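Local atomic coordinates of alpha-acetolactate decarboxylase (Bacillus subtilis subsp. spizizenii, PDB entry 6J3D), a protein that probably decarboxylates (2S)-2-acetolactate at a zinc site to give (R)-acetoin and carbon dioxide, a step on the way to butane-2,3-diol. Residues Ile28-Thr33 against Phe96-Phe101; Gly181-Ala186 against Ser194-His199. One frame throughout, in Å; residues are numbered along the deposited sequence.

Contact 1 of 2, residues Ile28-Thr33 against Phe96-Phe101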
loop_
_atom_site.group_PDB
_atom_site.type_symbol
_atom_site.label_atom_id
_atom_site.label_comp_id
_atom_site.label_asym_id
_atom_site.label_seq_id
_atom_site.Cartn_x
_atom_site.Cartn_y
_atom_site.Cartn_z
ATOM N N ILE A 28 -6.500 -7.774 -3.507
ATOM C CA ILE A 28 -6.117 -7.168 -4.776
ATOM C C ILE A 28 -4.611 -7.340 -4.926
ATOM O O ILE A 28 -3.877 -7.075 -3.988
ATOM C CB ILE A 28 -6.499 -5.694 -4.836
ATOM C CG1 ILE A 28 -8.035 -5.539 -4.782
ATOM C CG2 ILE A 28 -5.925 -4.989 -6.058
ATOM C CD1 ILE A 28 -8.396 -4.164 -4.776
ATOM N N TYR A 29 -4.166 -7.877 -6.071
ATOM C CA TYR A 29 -2.794 -8.058 -6.355
ATOM C C TYR A 29 -2.391 -6.904 -7.237
ATOM O O TYR A 29 -2.884 -6.776 -8.377
ATOM C CB TYR A 29 -2.545 -9.411 -7.017
ATOM C CG TYR A 29 -1.120 -9.804 -7.056
ATOM C CD1 TYR A 29 -0.507 -10.334 -5.925
ATOM C CD2 TYR A 29 -0.380 -9.680 -8.223
ATOM C CE1 TYR A 29 0.820 -10.708 -5.945
ATOM C CE2 TYR A 29 0.966 -10.058 -8.255
ATOM C CZ TYR A 29 1.540 -10.568 -7.099
ATOM O OH TYR A 29 2.858 -10.946 -7.040
ATOM N N GLN A 30 -1.517 -6.059 -6.682
ATOM C CA GLN A 30 -1.109 -4.783 -7.253
ATOM C C GLN A 30 0.317 -4.833 -7.748
ATOM O O GLN A 30 1.241 -4.992 -6.974
ATOM C CB GLN A 30 -1.255 -3.656 -6.234
ATOM C CG GLN A 30 -0.792 -2.285 -6.737
ATOM C CD GLN A 30 -1.563 -1.854 -7.946
ATOM O OE1 GLN A 30 -2.827 -1.944 -7.932
ATOM N NE2 GLN A 30 -0.856 -1.447 -9.033
ATOM N N VAL A 31 0.486 -4.726 -9.057
ATOM C CA VAL A 31 1.794 -4.773 -9.672
ATOM C C VAL A 31 2.305 -3.366 -9.867
ATOM O O VAL A 31 1.783 -2.599 -10.670
ATOM C CB VAL A 31 1.713 -5.570 -11.016
ATOM C CG1 VAL A 31 2.945 -5.367 -11.878
ATOM C CG2 VAL A 31 1.425 -7.049 -10.763
ATOM N N SER A 32 3.357 -3.042 -9.113
ATOM C CA SER A 32 4.053 -1.765 -9.117
ATOM C C SER A 32 3.128 -0.608 -8.713
ATOM O O SER A 32 2.016 -0.819 -8.190
ATOM C CB SER A 32 4.747 -1.478 -10.444
ATOM O OG SER A 32 5.741 -0.492 -10.331
ATOM N N THR A 33 3.634 0.606 -8.890
ATOM C CA THR A 33 2.933 1.811 -8.369
ATOM C C THR A 33 2.565 2.773 -9.465
ATOM O O THR A 33 3.245 2.867 -10.507
ATOM C CB THR A 33 3.769 2.592 -7.352
ATOM O OG1 THR A 33 4.836 3.339 -8.000
ATOM C CG2 THR A 33 4.351 1.662 -6.268
ATOM N N PHE A 96 2.434 -2.042 -14.751
ATOM C CA PHE A 96 1.425 -1.569 -13.838
ATOM C C PHE A 96 0.129 -2.266 -14.135
ATOM O O PHE A 96 -0.386 -2.149 -15.252
ATOM C CB PHE A 96 1.196 -0.058 -13.993
ATOM C CG PHE A 96 0.115 0.492 -13.073
ATOM C CD1 PHE A 96 0.378 0.659 -11.722
ATOM C CD2 PHE A 96 -1.120 0.850 -13.536
ATOM C CE1 PHE A 96 -0.571 1.161 -10.834
ATOM C CE2 PHE A 96 -2.105 1.363 -12.627
ATOM C CZ PHE A 96 -1.798 1.493 -11.279
ATOM N N CYS A 97 -0.409 -2.980 -13.162
ATOM C CA CYS A 97 -1.679 -3.650 -13.337
ATOM C C CYS A 97 -2.182 -4.123 -11.988
ATOM O O CYS A 97 -1.473 -4.078 -11.006
ATOM C CB CYS A 97 -1.545 -4.820 -14.351
ATOM S SG CYS A 97 -0.220 -5.936 -14.090
ATOM N N SER A 98 -3.450 -4.525 -11.936
ATOM C CA SER A 98 -4.095 -4.908 -10.677
ATOM C C SER A 98 -5.034 -6.079 -10.979
ATOM O O SER A 98 -5.749 -6.047 -12.005
ATOM C CB SER A 98 -5.005 -3.757 -10.200
ATOM O OG SER A 98 -4.282 -2.558 -10.057
ATOM N N PHE A 99 -5.025 -7.105 -10.122
ATOM C CA PHE A 99 -5.849 -8.284 -10.329
ATOM C C PHE A 99 -6.582 -8.714 -9.095
ATOM O O PHE A 99 -6.140 -8.471 -7.964
ATOM C CB PHE A 99 -5.002 -9.485 -10.798
ATOM C CG PHE A 99 -4.158 -9.177 -11.966
ATOM C CD1 PHE A 99 -4.729 -9.176 -13.266
ATOM C CD2 PHE A 99 -2.834 -8.830 -11.814
ATOM C CE1 PHE A 99 -3.942 -8.846 -14.361
ATOM C CE2 PHE A 99 -2.041 -8.534 -12.937
ATOM C CZ PHE A 99 -2.615 -8.513 -14.204
ATOM N N THR A 100 -7.641 -9.470 -9.321
ATOM C CA THR A 100 -8.299 -10.150 -8.210
ATOM C C THR A 100 -9.067 -11.376 -8.704
ATOM O O THR A 100 -9.248 -11.533 -9.910
ATOM C CB THR A 100 -9.206 -9.200 -7.404
ATOM O OG1 THR A 100 -9.482 -9.773 -6.105
ATOM C CG2 THR A 100 -10.540 -8.833 -8.149
ATOM N N PHE A 101 -9.475 -12.237 -7.782
ATOM C CA PHE A 101 -10.494 -13.255 -8.062
ATOM C C PHE A 101 -11.837 -12.638 -7.686
ATOM O O PHE A 101 -12.152 -12.456 -6.493
ATOM C CB PHE A 101 -10.204 -14.564 -7.317
ATOM C CG PHE A 101 -9.011 -15.274 -7.831
ATOM C CD1 PHE A 101 -9.074 -15.994 -9.022
ATOM C CD2 PHE A 101 -7.767 -15.142 -7.203
ATOM C CE1 PHE A 101 -7.936 -16.635 -9.539
ATOM C CE2 PHE A 101 -6.641 -15.796 -7.715
ATOM C CZ PHE A 101 -6.729 -16.525 -8.878
#
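Gln30 and Ser98 face each other as a non-hydrogen-bonded pair in the antiparallel pairing of strands 27-31 and 97-100, and at this position it is their side chains that bond across. The Gln30 chain leaves CB with CG anti to the backbone N (chi1 178°), then bends at chi2, and this turns the amide back over strand 97-100. CB and CG make no close approach to that strand; CD is the first atom to come near, 3.5 Å from Ser98 OG. At the tip the amide splits its work. OE1 accepts a short hydrogen bond of 2.6 Å from Ser98 OG, which lies somewhat off the carbonyl plane. NE2 turns the other way and donates to Ser32 O at 3.1 Å, a partner close to the amide plane, with a weak second bond to Val31 O. NE2 also sits 3.2 Å from Phe96 CE1, the ring and the amide inclined 37° to each other. With an alanine here, Ser98 OG and Ser32 O would probably lose their amide partner and a gap is likely to open beside the Phe96 ring. Met229 of strand 219-232, the parallel neighbour on the other edge of strand 27-31, and Ile191 and Ala192 of a loop also touch the Gln30 side chain.

The other face of the pair carries Tyr29, Val31, Cys97 and Phe99, with Phe46 laid against it. Phe99 CD2 meets the Tyr29 ring at its edge; that ring stacks on Tyr54 and its OH is hydrogen-bonded to Arg232. Next along, Cys97 SG lies 3.6 Å from Val31 CB. In the backbone of the same pair Val31 N donates to Cys97 O at 2.8 Å, while the return bond from Cys97 N to Val31 O is weak, stretched to 3.3 Å.

Contact 2 of 2, residues Gly181-Ala186 against Ser194-His199. With ZN (zinc ion), chain C.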
loop_
_atom_site.group_PDB
_atom_site.type_symbol
_atom_site.label_atom_id
_atom_site.label_comp_id
_atom_site.label_asym_id
_atom_site.label_seq_id
_atom_site.Cartn_x
_atom_site.Cartn_y
_atom_site.Cartn_z
ATOM N N GLY A 181 -13.215 -2.636 -13.009
ATOM C CA GLY A 181 -12.114 -1.951 -12.389
ATOM C C GLY A 181 -12.134 -2.066 -10.896
ATOM O O GLY A 181 -12.758 -2.952 -10.337
ATOM N N PHE A 182 -11.483 -1.094 -10.276
ATOM C CA PHE A 182 -11.258 -1.115 -8.849
ATOM C C PHE A 182 -11.603 0.208 -8.217
ATOM O O PHE A 182 -11.440 1.267 -8.833
ATOM C CB PHE A 182 -9.797 -1.473 -8.565
ATOM C CG PHE A 182 -9.418 -2.840 -8.995
ATOM C CD1 PHE A 182 -9.745 -3.927 -8.220
ATOM C CD2 PHE A 182 -8.769 -3.054 -10.209
ATOM C CE1 PHE A 182 -9.379 -5.226 -8.643
ATOM C CE2 PHE A 182 -8.428 -4.332 -10.609
ATOM C CZ PHE A 182 -8.748 -5.395 -9.862
ATOM N N LEU A 183 -12.063 0.142 -6.957
ATOM C CA LEU A 183 -12.323 1.315 -6.128
ATOM C C LEU A 183 -11.262 1.282 -5.024
ATOM O O LEU A 183 -11.151 0.265 -4.328
ATOM C CB LEU A 183 -13.707 1.215 -5.515
ATOM C CG LEU A 183 -14.920 0.913 -6.353
ATOM C CD1 LEU A 183 -16.114 1.334 -5.514
ATOM C CD2 LEU A 183 -14.897 1.470 -7.723
ATOM N N THR A 184 -10.432 2.326 -4.965
ATOM C CA THR A 184 -9.244 2.394 -4.116
ATOM C C THR A 184 -9.405 3.508 -3.100
ATOM O O THR A 184 -9.731 4.661 -3.448
ATOM C CB THR A 184 -8.010 2.660 -4.966
ATOM O OG1 THR A 184 -7.818 1.544 -5.860
ATOM C CG2 THR A 184 -6.793 2.805 -4.127
ATOM N N PRO A 185 -9.187 3.184 -1.823
ATOM C CA PRO A 185 -9.253 4.234 -0.796
ATOM C C PRO A 185 -8.119 5.277 -0.920
ATOM O O PRO A 185 -7.043 5.004 -1.460
ATOM C CB PRO A 185 -9.122 3.462 0.512
ATOM C CG PRO A 185 -8.970 2.073 0.217
ATOM C CD PRO A 185 -8.914 1.861 -1.255
ATOM N N ALA A 186 -8.378 6.483 -0.436
ATOM C CA ALA A 186 -7.411 7.566 -0.596
ATOM C C ALA A 186 -6.031 7.315 -0.000
ATOM O O ALA A 186 -5.030 7.841 -0.538
ATOM C CB ALA A 186 -8.025 8.871 -0.042
ATOM N N SER A 194 -6.554 6.400 -6.618
ATOM C CA SER A 194 -7.627 6.476 -5.636
ATOM C C SER A 194 -8.951 6.843 -6.339
ATOM O O SER A 194 -8.955 7.506 -7.389
ATOM C CB SER A 194 -7.296 7.345 -4.474
ATOM O OG SER A 194 -7.427 8.711 -4.704
ATOM N N GLY A 195 -10.035 6.325 -5.775
ATOM C CA GLY A 195 -11.350 6.431 -6.389
ATOM C C GLY A 195 -11.599 5.311 -7.342
ATOM O O GLY A 195 -11.127 4.185 -7.158
ATOM N N TYR A 196 -12.326 5.640 -8.401
ATOM C CA TYR A 196 -12.797 4.700 -9.377
ATOM C C TYR A 196 -11.808 4.635 -10.527
ATOM O O TYR A 196 -11.475 5.668 -11.108
ATOM C CB TYR A 196 -14.154 5.163 -9.906
ATOM C CG TYR A 196 -15.292 4.962 -8.932
ATOM C CD1 TYR A 196 -16.285 4.038 -9.181
ATOM C CD2 TYR A 196 -15.404 5.738 -7.776
ATOM C CE1 TYR A 196 -17.345 3.826 -8.281
ATOM C CE2 TYR A 196 -16.430 5.516 -6.885
ATOM C CZ TYR A 196 -17.415 4.594 -7.149
ATOM O OH TYR A 196 -18.452 4.419 -6.227
ATOM N N HIS A 197 -11.294 3.453 -10.813
ATOM C CA HIS A 197 -10.426 3.261 -11.956
ATOM C C HIS A 197 -11.029 2.149 -12.794
ATOM O O HIS A 197 -11.059 1.017 -12.345
ATOM C CB HIS A 197 -9.014 2.858 -11.514
ATOM C CG HIS A 197 -8.053 2.689 -12.650
ATOM N ND1 HIS A 197 -6.749 2.259 -12.453
ATOM C CD2 HIS A 197 -8.182 2.925 -13.981
ATOM C CE1 HIS A 197 -6.146 2.191 -13.641
ATOM N NE2 HIS A 197 -6.976 2.644 -14.573
ATOM N N LEU A 198 -11.555 2.496 -13.975
ATOM C CA LEU A 198 -12.375 1.594 -14.768
ATOM C C LEU A 198 -11.882 1.511 -16.206
ATOM O O LEU A 198 -11.455 2.519 -16.781
ATOM C CB LEU A 198 -13.793 2.156 -14.773
ATOM C CG LEU A 198 -14.424 2.449 -13.431
ATOM C CD1 LEU A 198 -15.817 3.131 -13.606
ATOM C CD2 LEU A 198 -14.558 1.163 -12.612
ATOM N N HIS A 199 -11.903 0.290 -16.754
ATOM C CA HIS A 199 -11.639 0.010 -18.161
ATOM C C HIS A 199 -12.892 -0.611 -18.775
ATOM O O HIS A 199 -13.735 -1.178 -18.062
ATOM C CB HIS A 199 -10.461 -0.936 -18.293
ATOM C CG HIS A 199 -9.132 -0.278 -18.011
ATOM N ND1 HIS A 199 -7.939 -0.864 -18.384
ATOM C CD2 HIS A 199 -8.801 0.893 -17.411
ATOM C CE1 HIS A 199 -6.930 -0.081 -18.039
ATOM N NE2 HIS A 199 -7.433 1.008 -17.475
HETATM ZN ZN ZN C . -6.418 2.666 -16.628
HETATM O O HOH W 1 -4.605 3.847 -16.190
HETATM O O HOH W 2 -4.418 1.503 -16.328
HETATM O O HOH W 3 -5.054 2.844 -18.214
#
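Leu183 sets its CD2 methyl over one face of the Tyr196 ring, a CH-pi contact with CD2 3.6 Å from the ring centroid and shifted toward the rim, nearest CD1 and CE1. The other methyl, CD1, comes in beside CZ, so both branches of the leucine bear on the phenol. Tyr196 OH is hydrogen-bonded to Asn124, and Glu120 and Ile123 of the same helix 116-126 also touch the side chain. The imidazoles of His197 and His199 stand on the opposite face of the strand. Water 2 lies at the edge of the His197 ring, in its plane. Each ring meets that of His210, and each gives NE2 to the zinc ion: His197 NE2 and His199 NE2 both lie 2.1 Å from the metal. His210 and three waters complete six ligands. For His197 the reach follows from chi1 -178°, which swings CG anti to the backbone N; the His199 ring is held on its far side by a hydrogen bond between ND1 and Leu69 O.

All this is built on a beta hairpin of strands 175-184 and 195-202, joined by the ten-residue connection 185-194. Phe182 and His197 form a hydrogen-bonded pair, bonded both ways at 3.0 Å between Phe182 N and His197 O and between His197 N and Phe182 O. Thr184 and Gly195 repeat the pattern toward the loop, where the Gly195 N to Thr184 O bond lies on a lone pair in the carbonyl plane. Gly195 has a positive phi of 87°, at which a side chain would press on the Ser194 carbonyl oxygen. At the other end Gly181 CA approaches His197 O to 3.2 Å, and Leu198 CD2 rests against that same CA.

In the fold
Contact 1 and contact 2, whose centres are 12 Å apart, meet through the Phe182 ring of the hairpin. That ring packs against strands 27-31 and 97-100: Phe182 CE2 lies 3.5 Å from Ser98 O, CD1 3.7 Å from Ile28 CD1, and CE1 3.8 Å from Thr100 CG2. The metal belongs to contact 2, yet contact 1 comes close to it, since the side chain of Phe96 is about 4 Å from that of His197 and about 6 Å from the zinc ion, nearest atoms in each case. Glu257, seen to bind zinc in this protein though not bound to it in this chain, lies about 3 Å from His197 and about 6 Å from Phe96, nearest side-chain atoms.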